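Local structure of predicted metal-dependent hydrolase of the TIM-barrel fold (Lactobacillus casei, 2QPX) at residues Leu14-Cys19 with Glu324-Ala329; Ala35-Glu40 with Asp318-Pro323. The protein is of unknown function but binds zinc through a TIM-barrel amidohydrolase-type metal site and is probably a metal-dependent hydrolase. All blocks are in the same frame, centred on the assembly; numbering follows the deposited sequence.

In the fold
From the N terminus the chain runs through strand 14-19, a first strand of the TIM-barrel fold, then helix 30-37, and only much later through the loop after strand 313-314 into helix 323-342. Interaction 1 closes the outer loop, bringing 14-19 against 324-329 across 304 intervening residues. Interaction 2, 35-40 with 318-323, is nested inside it, and the two centres lie about 11 Å apart. They touch where His18 O meets Asp318 N at 3.0 Å, a probable hydrogen bond. Both hold a ligand of the same zinc ion, His18 and Asp318; interaction 1 ties strand 14-19 to helix 323-342, and interaction 2 ties the end of helix 30-37 to the loop leading into that helix.

Interaction 1 of 2, residues Leu14-Cys19 with Glu324-Ala329; sequences LLDHHC and EMYGLA. With ZN (zinc ion), chain B.
Tyr326 brings the rim of its ring to Asp16 and Cys19, joining the first strand of the TIM-barrel fold to helix 323-342. The contact is buried but small, 114 Å² over both segments, and no hydrogen bond crosses it.

The first kind of contact is polar against ring edge. Asp16 OD2 lies 3.3 Å from Tyr326 CD2, close to the ring plane, an arrangement that would set the carboxylate oxygen against the weakly positive rim hydrogens. Carboxylate and ring planes stand 79° apart, so the two groups do not stack. The same OD2 is hydrogen-bonded to Ser317 OG, which gives it a conventional partner besides the ring.

The second kind is sulfur-aromatic. Cys19 SG sits 4.9 Å from the centroid of the Tyr326 ring and 84° off its normal, which places the sulfur at the edge. With chi1 at 57°, SG lies between the backbone N and the carbonyl carbon of Cys19, a position from which it comes within 3.3 Å of Tyr326 OH, while Cys19 CB packs 3.5 Å from Tyr326 CE2. The phenol oxygen is hydrogen-bonded to His20 O, just beyond the strand segment. Cutting this side chain back to an alanine is likely to leave the His20 carbonyl without its phenol partner and open a gap beside Cys19 and Asp16.

Metal coordination lies beside the contact, since His18 does not touch 324-329: its ring binds the zinc ion, which His20, Lys167 (carboxylated), Asp318 and a water also bind, as in amidohydrolases with a two-metal centre. Tyr326 is therefore a neighbour of the site through the backbone of a ligand. His18 ND1 is hydrogen-bonded to Gln226 OE1, which probably steadies the imidazole, while His18 NE2 binds the zinc ion at 2.1 Å.

Interaction 2 of 2, residues Ala35-Glu40 with Asp318-Pro323; sequences AQVSTE and DASTYP. With ZN (zinc ion), chain B.
Val37 meets Ser320 and Thr321 through a single methyl: CG2 lies 3.3 Å from Ser320 OG and 3.5 Å from Thr321 OG1. The Val37 and Thr321 side chains reach toward each other tip to tip, with Thr321 CB 3.8 Å from the same methyl. CG2 stands anti to the backbone N of Val37 (its CG1 has chi1 81°), which directs this branch at the two hydroxyls. The contact thus sets the last turn of helix 30-37 against the loop that follows strand 313-314 of the TIM barrel.

Behind the methyl, Ser320 OG and Thr321 OG1 are hydrogen-bonded to each other at 2.7 Å, pairing the two oxygens it covers. The loop backbone is held in turn by a bond from Tyr322 N to Ser320 O, and backbone hydrogen bonds join Thr321 to Phe21 and Ile23. On the helix side, Ala35 O accepts from both the N and the OG of Ser38, the hydroxyl at 2.6 Å and tilted 19° from the carbonyl plane, which secures the chain as it leaves the helix. Phe59 of helix 54-66 also packs on Val37.

Farther out, at the start of segment 318-323, Asp318 OD1 binds the zinc ion at 2.1 Å while OD2 accepts a hydrogen bond from the metal-bound water. Glu40 OE2 lies 5.7 Å from Asp318 OD2, without contact. Across the interface itself no hydrogen bond or charge pair forms, so attraction there rests on van der Waals contact with two hydroxyls that are bonded to each other rather than to Val37, whose methyl can neither donate nor accept a conventional hydrogen bond.

Interaction 1 of 2, residues Leu14-Cys19 with Glu324-Ala329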
ATOM      1  N   LEU A  14      10.383  -7.080  27.420  1.00 16.75           N
ATOM      2  CA  LEU A  14       9.180  -7.076  26.548  1.00 15.35           C
ATOM      3  C   LEU A  14       7.956  -7.355  27.358  1.00 17.55           C
ATOM      4  O   LEU A  14       7.914  -8.335  28.106  1.00 17.42           O
ATOM      5  CB  LEU A  14       9.308  -8.154  25.443  1.00 15.48           C
ATOM      6  CG  LEU A  14      10.475  -8.001  24.465  1.00 16.92           C
ATOM      7  CD1 LEU A  14      10.643  -9.282  23.632  1.00 18.02           C
ATOM      8  CD2 LEU A  14      10.311  -6.741  23.561  1.00 17.65           C
ATOM      9  N   LEU A  15       6.937  -6.513  27.181  1.00 15.93           N
ATOM     10  CA  LEU A  15       5.603  -6.795  27.713  1.00 16.48           C
ATOM     11  C   LEU A  15       4.785  -7.172  26.484  1.00 16.11           C
ATOM     12  O   LEU A  15       4.506  -6.312  25.645  1.00 16.07           O
ATOM     13  CB  LEU A  15       5.020  -5.587  28.440  1.00 16.66           C
ATOM     14  CG  LEU A  15       3.842  -5.856  29.382  1.00 15.98           C
ATOM     15  CD1 LEU A  15       3.388  -4.564  30.119  1.00 17.39           C
ATOM     16  CD2 LEU A  15       2.612  -6.571  28.686  1.00 17.53           C
ATOM     17  N   ASP A  16       4.455  -8.455  26.379  1.00 15.52           N
ATOM     18  CA  ASP A  16       3.745  -8.954  25.194  1.00 15.19           C
ATOM     19  C   ASP A  16       2.256  -8.720  25.445  1.00 13.88           C
ATOM     20  O   ASP A  16       1.582  -9.534  26.081  1.00 14.66           O
ATOM     21  CB  ASP A  16       4.027 -10.439  24.968  1.00 15.13           C
ATOM     22  CG  ASP A  16       3.675 -10.916  23.565  1.00 13.91           C
ATOM     23  OD1 ASP A  16       2.886 -10.224  22.871  1.00 15.72           O
ATOM     24  OD2 ASP A  16       4.170 -12.028  23.206  1.00 15.28           O
ATOM     25  N   HIS A  17       1.754  -7.610  24.900  1.00 13.31           N
ATOM     26  CA  HIS A  17       0.408  -7.134  25.285  1.00 13.16           C
ATOM     27  C   HIS A  17      -0.738  -7.897  24.614  1.00 13.08           C
ATOM     28  O   HIS A  17      -1.892  -7.719  25.016  1.00 13.73           O
ATOM     29  CB  HIS A  17       0.255  -5.609  25.102  1.00 14.61           C
ATOM     30  CG  HIS A  17      -0.165  -5.249  23.733  1.00 13.94           C
ATOM     31  ND1 HIS A  17      -1.474  -4.941  23.424  1.00 13.12           N
ATOM     32  CD2 HIS A  17       0.527  -5.254  22.562  1.00 15.04           C
ATOM     33  CE1 HIS A  17      -1.571  -4.814  22.110  1.00 15.05           C
ATOM     34  NE2 HIS A  17      -0.374  -4.978  21.558  1.00 15.77           N
ATOM     35  N   HIS A  18      -0.430  -8.712  23.608  1.00 13.98           N
ATOM     36  CA  HIS A  18      -1.426  -9.529  22.962  1.00 13.06           C
ATOM     37  C   HIS A  18      -0.813 -10.819  22.448  1.00 13.18           C
ATOM     38  O   HIS A  18      -0.049 -10.801  21.472  1.00 13.40           O
ATOM     39  CB  HIS A  18      -2.100  -8.791  21.803  1.00 13.90           C
ATOM     40  CG  HIS A  18      -3.068  -9.666  21.079  1.00 13.92           C
ATOM     41  ND1 HIS A  18      -4.354  -9.886  21.523  1.00 15.11           N
ATOM     42  CD2 HIS A  18      -2.906 -10.438  19.985  1.00 15.64           C
ATOM     43  CE1 HIS A  18      -4.956 -10.742  20.706  1.00 15.34           C
ATOM     44  NE2 HIS A  18      -4.091 -11.110  19.777  1.00 15.25           N
ATOM     45  N   CYS A  19      -1.224 -11.934  23.045  1.00 13.36           N
ATOM     46  CA  CYS A  19      -0.731 -13.245  22.638  1.00 12.71           C
ATOM     47  C   CYS A  19      -1.737 -14.304  23.081  1.00 13.83           C
ATOM     48  O   CYS A  19      -2.839 -13.983  23.510  1.00 14.60           O
ATOM     49  CB  CYS A  19       0.700 -13.463  23.169  1.00 13.68           C
ATOM     50  SG  CYS A  19       0.817 -13.313  24.972  1.00 15.79           S
ATOM     51  N   GLU A 324       8.649 -21.043  20.172  1.00 15.43           N
ATOM     52  CA  GLU A 324       9.318 -20.544  18.952  1.00 16.63           C
ATOM     53  C   GLU A 324       8.585 -19.376  18.307  1.00 17.15           C
ATOM     54  O   GLU A 324       9.227 -18.499  17.723  1.00 16.74           O
ATOM     55  CB  GLU A 324       9.469 -21.639  17.896  1.00 17.73           C
ATOM     56  CG  GLU A 324      10.409 -22.757  18.264  1.00 17.27           C
ATOM     57  CD  GLU A 324       9.787 -23.911  19.063  1.00 18.73           C
ATOM     58  OE1 GLU A 324       8.717 -23.770  19.670  1.00 18.51           O
ATOM     59  OE2 GLU A 324      10.459 -24.966  19.159  1.00 19.99           O
HETATM   60  N   MSE A 325       7.255 -19.390  18.348  1.00 14.71           N
HETATM   61  CA  MSE A 325       6.521 -18.332  17.693  1.00 16.04           C
HETATM   62  C   MSE A 325       6.688 -17.043  18.488  1.00 15.64           C
HETATM   63  O   MSE A 325       6.769 -15.962  17.906  1.00 15.90           O
HETATM   64  CB  MSE A 325       5.053 -18.699  17.521  1.00 15.28           C
HETATM   65  CG  MSE A 325       4.210 -17.675  16.743  1.00 15.78           C
HETATM   66 SE   MSE A 325       2.474 -18.353  16.294  0.80 16.44          SE
HETATM   67  CE  MSE A 325       1.776 -16.751  15.380  1.00 17.64           C
ATOM     68  N   TYR A 326       6.696 -17.148  19.830  1.00 14.09           N
ATOM     69  CA  TYR A 326       7.007 -15.998  20.644  1.00 13.64           C
ATOM     70  C   TYR A 326       8.434 -15.476  20.375  1.00 14.55           C
ATOM     71  O   TYR A 326       8.666 -14.248  20.198  1.00 15.37           O
ATOM     72  CB  TYR A 326       6.906 -16.368  22.129  1.00 13.54           C
ATOM     73  CG  TYR A 326       5.474 -16.418  22.683  1.00 14.36           C
ATOM     74  CD1 TYR A 326       4.700 -17.561  22.622  1.00 14.05           C
ATOM     75  CD2 TYR A 326       4.901 -15.272  23.249  1.00 13.99           C
ATOM     76  CE1 TYR A 326       3.414 -17.571  23.129  1.00 15.59           C
ATOM     77  CE2 TYR A 326       3.620 -15.277  23.775  1.00 13.86           C
ATOM     78  CZ  TYR A 326       2.895 -16.428  23.725  1.00 13.98           C
ATOM     79  OH  TYR A 326       1.638 -16.392  24.266  1.00 14.70           O
ATOM     80  N   GLY A 327       9.395 -16.396  20.389  1.00 15.53           N
ATOM     81  CA  GLY A 327      10.791 -16.029  20.164  1.00 16.30           C
ATOM     82  C   GLY A 327      11.036 -15.363  18.826  1.00 16.05           C
ATOM     83  O   GLY A 327      11.805 -14.389  18.752  1.00 16.68           O
ATOM     84  N   LEU A 328      10.443 -15.908  17.770  1.00 16.10           N
ATOM     85  CA  LEU A 328      10.672 -15.331  16.433  1.00 15.50           C
ATOM     86  C   LEU A 328      10.145 -13.898  16.328  1.00 15.28           C
ATOM     87  O   LEU A 328      10.799 -13.016  15.781  1.00 15.33           O
ATOM     88  CB  LEU A 328      10.118 -16.199  15.311  1.00 17.35           C
ATOM     89  CG  LEU A 328      10.460 -15.767  13.876  1.00 17.45           C
ATOM     90  CD1 LEU A 328      11.941 -15.711  13.690  1.00 20.17           C
ATOM     91  CD2 LEU A 328       9.820 -16.733  12.862  1.00 18.65           C
ATOM     92  N   ALA A 329       8.988 -13.651  16.942  1.00 15.38           N
ATOM     93  CA  ALA A 329       8.422 -12.314  16.983  1.00 15.59           C
ATOM     94  C   ALA A 329       9.375 -11.380  17.669  1.00 14.29           C
ATOM     95  O   ALA A 329       9.644 -10.272  17.190  1.00 14.95           O
ATOM     96  CB  ALA A 329       7.024 -12.311  17.719  1.00 16.01           C
TER
HETATM   97 ZN    ZN B 376      -4.440 -12.678  18.414  0.70 14.91          ZN
HETATM   98  O   HOH W   1      -4.680 -12.989  16.381  1.00 29.42           O

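Interaction 2 of 2, residues Ala35-Glu40 with Asp318-Pro323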
ATOM      1  N   ALA A  35       4.688 -26.153  11.928  1.00 17.44           N
ATOM      2  CA  ALA A  35       4.308 -25.739  10.574  1.00 18.00           C
ATOM      3  C   ALA A  35       2.888 -25.187  10.539  1.00 16.29           C
ATOM      4  O   ALA A  35       2.639 -24.121   9.981  1.00 17.08           O
ATOM      5  CB  ALA A  35       4.496 -26.899   9.581  1.00 19.08           C
ATOM      6  N   GLN A  36       1.958 -25.875  11.179  1.00 16.95           N
ATOM      7  CA  GLN A  36       0.557 -25.489  11.112  1.00 18.19           C
ATOM      8  C   GLN A  36       0.346 -24.114  11.777  1.00 16.92           C
ATOM      9  O   GLN A  36      -0.421 -23.300  11.243  1.00 19.18           O
ATOM     10  CB  GLN A  36      -0.336 -26.578  11.717  1.00 19.38           C
ATOM     11  CG  GLN A  36      -0.365 -27.838  10.850  1.00 24.11           C
ATOM     12  CD  GLN A  36      -0.871 -29.107  11.570  1.00 29.26           C
ATOM     13  OE1 GLN A  36      -1.035 -29.108  12.769  1.00 31.42           O
ATOM     14  NE2 GLN A  36      -1.105 -30.187  10.810  1.00 37.57           N
ATOM     15  N   VAL A  37       1.062 -23.808  12.877  1.00 16.22           N
ATOM     16  CA  VAL A  37       0.867 -22.547  13.549  1.00 17.17           C
ATOM     17  C   VAL A  37       1.635 -21.387  12.890  1.00 16.89           C
ATOM     18  O   VAL A  37       1.349 -20.217  13.163  1.00 17.98           O
ATOM     19  CB  VAL A  37       1.175 -22.664  15.070  1.00 16.71           C
ATOM     20  CG1 VAL A  37       2.676 -22.584  15.353  1.00 17.28           C
ATOM     21  CG2 VAL A  37       0.391 -21.569  15.846  1.00 18.23           C
ATOM     22  N   SER A  38       2.550 -21.710  11.972  1.00 16.86           N
ATOM     23  CA  SER A  38       3.377 -20.715  11.304  1.00 17.78           C
ATOM     24  C   SER A  38       2.648 -19.928  10.226  1.00 18.32           C
ATOM     25  O   SER A  38       3.248 -19.044   9.602  1.00 19.51           O
ATOM     26  CB  SER A  38       4.617 -21.370  10.689  1.00 19.17           C
ATOM     27  OG  SER A  38       4.295 -22.118   9.531  1.00 18.04           O
ATOM     28  N   THR A  39       1.360 -20.225  10.028  1.00 16.51           N
ATOM     29  CA  THR A  39       0.556 -19.610   8.981  1.00 16.94           C
ATOM     30  C   THR A  39      -0.880 -19.503   9.446  1.00 18.75           C
ATOM     31  O   THR A  39      -1.285 -20.216  10.355  1.00 20.23           O
ATOM     32  CB  THR A  39       0.577 -20.478   7.679  1.00 17.04           C
ATOM     33  OG1 THR A  39      -0.169 -19.840   6.637  1.00 19.00           O
ATOM     34  CG2 THR A  39       0.018 -21.895   7.920  1.00 17.57           C
ATOM     35  N   GLU A  40      -1.645 -18.621   8.821  1.00 18.52           N
ATOM     36  CA  GLU A  40      -3.083 -18.552   9.033  1.00 20.15           C
ATOM     37  C   GLU A  40      -3.903 -19.433   8.096  1.00 19.75           C
ATOM     38  O   GLU A  40      -5.132 -19.457   8.187  1.00 21.53           O
ATOM     39  CB  GLU A  40      -3.545 -17.088   8.961  1.00 22.41           C
ATOM     40  CG  GLU A  40      -2.904 -16.266  10.080  1.00 25.78           C
ATOM     41  CD  GLU A  40      -3.170 -16.879  11.472  1.00 35.53           C
ATOM     42  OE1 GLU A  40      -4.351 -17.065  11.797  1.00 41.40           O
ATOM     43  OE2 GLU A  40      -2.221 -17.184  12.234  1.00 35.12           O
ATOM     44  N   ASP A 318       1.494 -11.833  19.090  1.00 14.81           N
ATOM     45  CA  ASP A 318       0.339 -12.598  18.620  1.00 12.76           C
ATOM     46  C   ASP A 318       0.618 -14.109  18.584  1.00 14.65           C
ATOM     47  O   ASP A 318      -0.061 -14.856  17.857  1.00 17.35           O
ATOM     48  CB  ASP A 318      -0.218 -12.117  17.239  1.00 15.43           C
ATOM     49  CG  ASP A 318      -1.644 -12.574  17.023  1.00 15.78           C
ATOM     50  OD1 ASP A 318      -2.388 -12.673  18.002  1.00 15.79           O
ATOM     51  OD2 ASP A 318      -2.076 -12.818  15.882  1.00 22.05           O
ATOM     52  N   ALA A 319       1.582 -14.559  19.385  1.00 13.16           N
ATOM     53  CA  ALA A 319       2.021 -15.929  19.311  1.00 13.94           C
ATOM     54  C   ALA A 319       1.086 -16.869  20.082  1.00 14.20           C
ATOM     55  O   ALA A 319       0.510 -16.493  21.111  1.00 14.39           O
ATOM     56  CB  ALA A 319       3.462 -16.054  19.863  1.00 14.00           C
ATOM     57  N   SER A 320       0.960 -18.101  19.578  1.00 14.05           N
ATOM     58  CA  SER A 320       0.304 -19.188  20.287  1.00 13.97           C
ATOM     59  C   SER A 320       1.158 -20.409  20.199  1.00 14.46           C
ATOM     60  O   SER A 320       2.123 -20.472  19.430  1.00 15.64           O
ATOM     61  CB  SER A 320      -1.083 -19.552  19.722  1.00 15.52           C
ATOM     62  OG  SER A 320      -1.036 -20.320  18.548  1.00 16.12           O
ATOM     63  N   THR A 321       0.722 -21.408  20.961  1.00 14.73           N
ATOM     64  CA  THR A 321       1.058 -22.819  20.762  1.00 13.53           C
ATOM     65  C   THR A 321       2.446 -23.225  21.269  1.00 14.39           C
ATOM     66  O   THR A 321       2.551 -24.060  22.157  1.00 15.63           O
ATOM     67  CB  THR A 321       0.819 -23.225  19.262  1.00 13.51           C
ATOM     68  OG1 THR A 321      -0.545 -22.996  18.919  1.00 15.41           O
ATOM     69  CG2 THR A 321       1.176 -24.719  19.004  1.00 14.88           C
ATOM     70  N   TYR A 322       3.495 -22.633  20.717  1.00 14.54           N
ATOM     71  CA  TYR A 322       4.853 -22.964  21.042  1.00 13.95           C
ATOM     72  C   TYR A 322       5.733 -21.760  21.229  1.00 15.50           C
ATOM     73  O   TYR A 322       5.536 -20.731  20.594  1.00 16.65           O
ATOM     74  CB  TYR A 322       5.426 -23.840  19.928  1.00 14.92           C
ATOM     75  CG  TYR A 322       4.997 -25.301  19.857  1.00 15.71           C
ATOM     76  CD1 TYR A 322       4.862 -26.083  20.999  1.00 15.93           C
ATOM     77  CD2 TYR A 322       4.792 -25.918  18.636  1.00 15.09           C
ATOM     78  CE1 TYR A 322       4.571 -27.443  20.904  1.00 16.32           C
ATOM     79  CE2 TYR A 322       4.518 -27.263  18.531  1.00 16.29           C
ATOM     80  CZ  TYR A 322       4.393 -28.029  19.672  1.00 15.03           C
ATOM     81  OH  TYR A 322       4.126 -29.356  19.510  1.00 17.75           O
ATOM     82  N   PRO A 323       6.773 -21.888  22.068  1.00 14.68           N
ATOM     83  CA  PRO A 323       7.627 -20.735  22.357  1.00 14.71           C
ATOM     84  C   PRO A 323       8.412 -20.208  21.178  1.00 15.10           C
ATOM     85  O   PRO A 323       8.778 -19.034  21.178  1.00 15.06           O
ATOM     86  CB  PRO A 323       8.530 -21.224  23.488  1.00 15.39           C
ATOM     87  CG  PRO A 323       8.573 -22.739  23.298  1.00 15.95           C
ATOM     88  CD  PRO A 323       7.156 -23.076  22.870  1.00 15.65           C
TER
HETATM   89 ZN    ZN B 376      -4.440 -12.678  18.414  0.70 14.91          ZN
HETATM   90  O   HOH W   1      -4.680 -12.989  16.381  1.00 29.42           O